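Local coordinates for protein pentafunctional AROM polypeptide (Schizosaccharomyces pombe, PDB 5SWV) that probably catalyses two central steps of the shikimate pathway, dehydration of 3-dehydroquinate and NADPH-dependent reduction of 3-dehydroshikimate, within a larger five-activity polypeptide, at residues I378-S390 and N408-I422. Numbering follows the deposited sequence.
Sequences IGAGGTSRAAIYS and NSYRVQDVFPPDYNI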
loop_
_atom_site.group_PDB
_atom_site.type_symbol
_atom_site.label_atom_id
_atom_site.label_comp_id
_atom_site.label_asym_id
_atom_site.label_seq_id
_atom_site.Cartn_x
_atom_site.Cartn_y
_atom_site.Cartn_z
ATOM N N ILE A 378 24.639 8.221 -8.031
ATOM C CA ILE A 378 25.936 7.891 -8.615
ATOM C C ILE A 378 25.736 6.838 -9.688
ATOM O O ILE A 378 25.167 5.784 -9.417
ATOM C CB ILE A 378 26.878 7.316 -7.560
ATOM C CG1 ILE A 378 27.010 8.285 -6.382
ATOM C CG2 ILE A 378 28.237 7.041 -8.178
ATOM C CD1 ILE A 378 27.582 7.669 -5.128
ATOM N N GLY A 379 26.215 7.129 -10.895
ATOM C CA GLY A 379 26.002 6.270 -12.067
ATOM C C GLY A 379 25.117 6.909 -13.136
ATOM O O GLY A 379 24.443 7.923 -12.899
ATOM N N ALA A 380 25.138 6.291 -14.316
ATOM C CA ALA A 380 24.480 6.823 -15.495
ATOM C C ALA A 380 23.780 5.788 -16.383
ATOM O O ALA A 380 23.434 6.084 -17.541
ATOM C CB ALA A 380 25.507 7.586 -16.312
ATOM N N GLY A 381 23.539 4.594 -15.848
ATOM C CA GLY A 381 22.815 3.569 -16.588
ATOM C C GLY A 381 21.322 3.728 -16.429
ATOM O O GLY A 381 20.816 4.765 -15.969
ATOM N N GLY A 382 20.609 2.676 -16.810
ATOM C CA GLY A 382 19.162 2.620 -16.629
ATOM C C GLY A 382 18.709 2.828 -15.205
ATOM O O GLY A 382 17.723 3.506 -14.970
ATOM N N THR A 383 19.435 2.252 -14.259
ATOM C CA THR A 383 19.022 2.302 -12.872
ATOM C C THR A 383 19.133 3.731 -12.327
ATOM O O THR A 383 18.288 4.155 -11.549
ATOM C CB THR A 383 19.814 1.303 -11.993
ATOM O OG1 THR A 383 19.637 -0.020 -12.486
ATOM C CG2 THR A 383 19.307 1.306 -10.564
ATOM N N SER A 384 20.148 4.479 -12.753
ATOM C CA SER A 384 20.309 5.861 -12.293
ATOM C C SER A 384 19.125 6.732 -12.663
ATOM O O SER A 384 18.808 7.684 -11.948
ATOM C CB SER A 384 21.586 6.505 -12.847
ATOM O OG SER A 384 21.395 6.946 -14.183
ATOM N N ARG A 385 18.482 6.412 -13.775
ATOM C CA ARG A 385 17.327 7.195 -14.215
ATOM C C ARG A 385 16.132 6.971 -13.315
ATOM O O ARG A 385 15.440 7.926 -12.964
ATOM C CB ARG A 385 16.957 6.856 -15.645
ATOM C CG ARG A 385 18.148 7.002 -16.574
ATOM C CD ARG A 385 17.740 7.102 -18.020
ATOM N NE ARG A 385 16.868 5.996 -18.417
ATOM C CZ ARG A 385 16.438 5.800 -19.661
ATOM N NH1 ARG A 385 16.830 6.627 -20.653
ATOM N NH2 ARG A 385 15.627 4.760 -19.914
ATOM N N ALA A 386 15.894 5.707 -12.951
ATOM C CA ALA A 386 14.860 5.356 -11.982
ATOM C C ALA A 386 15.139 6.004 -10.633
ATOM O O ALA A 386 14.220 6.501 -9.970
ATOM C CB ALA A 386 14.775 3.857 -11.825
ATOM N N ALA A 387 16.411 6.020 -10.252
ATOM C CA ALA A 387 16.840 6.646 -9.007
ATOM C C ALA A 387 16.546 8.154 -8.972
ATOM O O ALA A 387 16.040 8.670 -7.970
ATOM C CB ALA A 387 18.317 6.384 -8.774
ATOM N N ILE A 388 16.843 8.850 -10.068
ATOM C CA ILE A 388 16.513 10.264 -10.187
ATOM C C ILE A 388 15.004 10.475 -10.090
ATOM O O ILE A 388 14.552 11.249 -9.248
ATOM C CB ILE A 388 17.095 10.864 -11.469
ATOM C CG1 ILE A 388 18.596 10.977 -11.298
ATOM C CG2 ILE A 388 16.516 12.248 -11.766
ATOM C CD1 ILE A 388 19.319 11.278 -12.585
ATOM N N TYR A 389 14.226 9.776 -10.915
ATOM C CA TYR A 389 12.749 9.812 -10.791
ATOM C C TYR A 389 12.287 9.562 -9.344
ATOM O O TYR A 389 11.501 10.335 -8.799
ATOM C CB TYR A 389 12.084 8.821 -11.754
ATOM C CG TYR A 389 10.586 8.694 -11.597
ATOM C CD1 TYR A 389 9.749 9.765 -11.853
ATOM C CD2 TYR A 389 10.003 7.486 -11.198
ATOM C CE1 TYR A 389 8.362 9.650 -11.722
ATOM C CE2 TYR A 389 8.625 7.353 -11.053
ATOM C CZ TYR A 389 7.797 8.435 -11.316
ATOM O OH TYR A 389 6.426 8.297 -11.168
ATOM N N SER A 390 12.814 8.512 -8.716
ATOM C CA SER A 390 12.425 8.171 -7.343
ATOM C C SER A 390 12.756 9.308 -6.383
ATOM O O SER A 390 11.913 9.706 -5.596
ATOM C CB SER A 390 13.080 6.862 -6.877
ATOM O OG SER A 390 12.598 5.771 -7.626
ATOM N N ASN A 408 28.288 11.253 -19.713
ATOM C CA ASN A 408 27.433 10.284 -19.045
ATOM C C ASN A 408 26.301 10.971 -18.281
ATOM O O ASN A 408 25.140 10.644 -18.492
ATOM C CB ASN A 408 28.249 9.388 -18.091
ATOM C CG ASN A 408 28.850 8.169 -18.786
ATOM O OD1 ASN A 408 28.135 7.369 -19.391
ATOM N ND2 ASN A 408 30.162 8.003 -18.669
ATOM N N SER A 409 26.644 11.926 -17.418
ATOM C CA SER A 409 25.651 12.642 -16.617
ATOM C C SER A 409 24.680 13.429 -17.489
ATOM O O SER A 409 23.480 13.476 -17.202
ATOM C CB SER A 409 26.319 13.597 -15.633
ATOM O OG SER A 409 27.225 12.927 -14.791
ATOM N N TYR A 410 25.198 14.042 -18.547
ATOM C CA TYR A 410 24.363 14.784 -19.494
ATOM C C TYR A 410 23.347 13.909 -20.216
ATOM O O TYR A 410 22.221 14.313 -20.402
ATOM C CB TYR A 410 25.220 15.570 -20.511
ATOM C CG TYR A 410 25.668 16.926 -19.995
ATOM C CD1 TYR A 410 24.721 17.876 -19.603
ATOM C CD2 TYR A 410 27.028 17.262 -19.895
ATOM C CE1 TYR A 410 25.102 19.108 -19.110
ATOM C CE2 TYR A 410 27.421 18.501 -19.409
ATOM C CZ TYR A 410 26.444 19.415 -19.017
ATOM O OH TYR A 410 26.771 20.654 -18.530
ATOM N N ARG A 411 23.736 12.710 -20.607
ATOM C CA ARG A 411 22.807 11.802 -21.265
ATOM C C ARG A 411 21.568 11.510 -20.372
ATOM O O ARG A 411 20.408 11.495 -20.836
ATOM C CB ARG A 411 23.527 10.502 -21.615
ATOM C CG ARG A 411 22.718 9.582 -22.509
ATOM C CD ARG A 411 22.827 8.134 -22.084
ATOM N NE ARG A 411 24.215 7.704 -22.232
ATOM C CZ ARG A 411 25.018 7.265 -21.260
ATOM N NH1 ARG A 411 24.605 7.128 -19.991
ATOM N NH2 ARG A 411 26.266 6.928 -21.579
ATOM N N VAL A 412 21.845 11.297 -19.092
ATOM C CA VAL A 412 20.821 11.048 -18.105
ATOM C C VAL A 412 19.999 12.297 -17.855
ATOM O O VAL A 412 18.779 12.229 -17.826
ATOM C CB VAL A 412 21.443 10.603 -16.778
ATOM C CG1 VAL A 412 20.377 10.506 -15.690
ATOM C CG2 VAL A 412 22.170 9.277 -16.956
ATOM N N GLN A 413 20.671 13.424 -17.634
ATOM C CA GLN A 413 19.985 14.686 -17.353
ATOM C C GLN A 413 18.968 15.021 -18.453
ATOM O O GLN A 413 17.844 15.424 -18.160
ATOM C CB GLN A 413 21.000 15.839 -17.193
ATOM C CG GLN A 413 20.390 17.224 -16.924
ATOM C CD GLN A 413 21.434 18.315 -16.754
ATOM O OE1 GLN A 413 22.171 18.632 -17.690
ATOM N NE2 GLN A 413 21.502 18.901 -15.560
ATOM N N ASP A 414 19.370 14.813 -19.707
ATOM C CA ASP A 414 18.583 15.218 -20.873
ATOM C C ASP A 414 17.311 14.392 -21.090
ATOM O O ASP A 414 16.482 14.770 -21.909
ATOM C CB ASP A 414 19.452 15.208 -22.156
ATOM C CG ASP A 414 20.592 16.261 -22.125
ATOM O OD1 ASP A 414 20.585 17.195 -21.276
ATOM O OD2 ASP A 414 21.519 16.144 -22.952
ATOM N N VAL A 415 17.158 13.278 -20.376
ATOM C CA VAL A 415 15.883 12.545 -20.326
ATOM C C VAL A 415 14.786 13.359 -19.617
ATOM O O VAL A 415 13.611 13.207 -19.898
ATOM C CB VAL A 415 16.055 11.185 -19.599
ATOM C CG1 VAL A 415 14.717 10.488 -19.363
ATOM C CG2 VAL A 415 16.992 10.263 -20.375
ATOM N N PHE A 416 15.180 14.209 -18.685
ATOM C CA PHE A 416 14.243 14.942 -17.848
ATOM C C PHE A 416 14.155 16.395 -18.297
ATOM O O PHE A 416 15.012 16.864 -19.030
ATOM C CB PHE A 416 14.700 14.839 -16.399
ATOM C CG PHE A 416 14.784 13.416 -15.901
ATOM C CD1 PHE A 416 13.676 12.790 -15.347
ATOM C CD2 PHE A 416 15.967 12.690 -16.012
ATOM C CE1 PHE A 416 13.754 11.483 -14.899
ATOM C CE2 PHE A 416 16.044 11.379 -15.562
ATOM C CZ PHE A 416 14.938 10.779 -15.007
ATOM N N PRO A 417 13.106 17.117 -17.879
ATOM C CA PRO A 417 13.045 18.513 -18.290
ATOM C C PRO A 417 14.096 19.351 -17.574
ATOM O O PRO A 417 14.688 18.876 -16.615
ATOM C CB PRO A 417 11.632 18.955 -17.879
ATOM C CG PRO A 417 10.899 17.706 -17.503
ATOM C CD PRO A 417 11.949 16.743 -17.049
ATOM N N PRO A 418 14.339 20.585 -18.050
ATOM C CA PRO A 418 15.373 21.470 -17.466
ATOM C C PRO A 418 15.244 21.806 -15.977
ATOM O O PRO A 418 16.251 21.977 -15.304
ATOM C CB PRO A 418 15.249 22.747 -18.302
ATOM C CG PRO A 418 14.761 22.251 -19.624
ATOM C CD PRO A 418 13.791 21.148 -19.300
ATOM N N ASP A 419 14.021 21.884 -15.469
ATOM C CA ASP A 419 13.789 22.249 -14.075
ATOM C C ASP A 419 13.508 21.032 -13.207
ATOM O O ASP A 419 12.774 21.155 -12.237
ATOM C CB ASP A 419 12.623 23.240 -13.982
ATOM C CG ASP A 419 11.263 22.587 -14.250
ATOM O OD1 ASP A 419 11.181 21.633 -15.078
ATOM O OD2 ASP A 419 10.279 23.038 -13.611
ATOM N N TYR A 420 14.102 19.875 -13.517
ATOM C CA TYR A 420 13.913 18.662 -12.703
ATOM C C TYR A 420 14.899 18.543 -11.514
ATOM O O TYR A 420 15.071 17.450 -10.954
ATOM C CB TYR A 420 13.999 17.407 -13.596
ATOM C CG TYR A 420 13.143 16.244 -13.133
ATOM C CD1 TYR A 420 11.752 16.357 -13.084
ATOM C CD2 TYR A 420 13.715 15.024 -12.764
ATOM C CE1 TYR A 420 10.963 15.298 -12.669
ATOM C CE2 TYR A 420 12.927 13.955 -12.347
ATOM C CZ TYR A 420 11.553 14.094 -12.302
ATOM O OH TYR A 420 10.753 13.045 -11.893
ATOM N N ASN A 421 15.542 19.653 -11.150
ATOM C CA ASN A 421 16.404 19.756 -9.996
ATOM C C ASN A 421 17.680 18.960 -10.080
ATOM O O ASN A 421 18.325 18.741 -9.052
ATOM C CB ASN A 421 15.665 19.365 -8.718
ATOM C CG ASN A 421 14.358 20.107 -8.549
ATOM O OD1 ASN A 421 14.250 21.273 -8.906
ATOM N ND2 ASN A 421 13.351 19.424 -7.994
ATOM N N ILE A 422 18.077 18.557 -11.281
ATOM C CA ILE A 422 19.309 17.792 -11.436
ATOM C C ILE A 422 20.476 18.766 -11.482
ATOM O O ILE A 422 20.428 19.718 -12.238
ATOM C CB ILE A 422 19.301 16.919 -12.705
ATOM C CG1 ILE A 422 18.106 15.960 -12.663
ATOM C CG2 ILE A 422 20.600 16.116 -12.813
ATOM C CD1 ILE A 422 17.865 15.207 -13.950
#
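Helix 382-390, with I388 and R385, meets helix 408-413, with V412, at 54° with 10.4 Å between their axes, and the chain that continues to I422 runs on past the C-terminal part of the first segment, bringing F416, Y420 and I422 to I388 and Y389. No hydrogen bond links the two segments; apolar packing around I388 chiefly joins them. I388 CD1 reaches V412 CG1 at 3.4 Å. With chi1 at -72°, CG1 lies beside the backbone N and CG2 is anti to it, which turns CG2 toward F416, Y420 and I422. There CG2 makes a CH-pi contact over one face of the F416 ring, 4.0 Å from its centroid. V415 CG1, from the ring's own segment, lies over the opposite face, also offset toward the rim. Y420 instead presents its ring edge to the same methyl, CE2 lying 4.0 Å from I388 CG2, and its OH comes to the edge of the Y389 ring. Y420 also stacks on H392 of the same helix as I388.

This is the layout of a Rossmann-type dinucleotide-binding domain, as in shikimate dehydrogenases: strand 374-378, helix 382-393 and the neighbouring parallel strand 398-403 form a beta-alpha-beta unit, and helix 406-413 joins 398-403 to the edge strand 422-426. The glycine-rich turn G379-A380-G381-G382 faces the NADP cofactor in relatives and probably does so here. A380 CB touches N408 CB at 3.7 Å and also V412 CG2. R411, bent at chi2 and chi3, brings NH1 near A380 O at an angle too poor for a hydrogen bond, while NH2 donates to N408 OD1 (2.9 Å). S384 OG, turned back by a chi1 of 80°, bonds G381 O at 2.9 Å. Farther out, V415 CG2 packs against R385 NH1 at 3.7 Å.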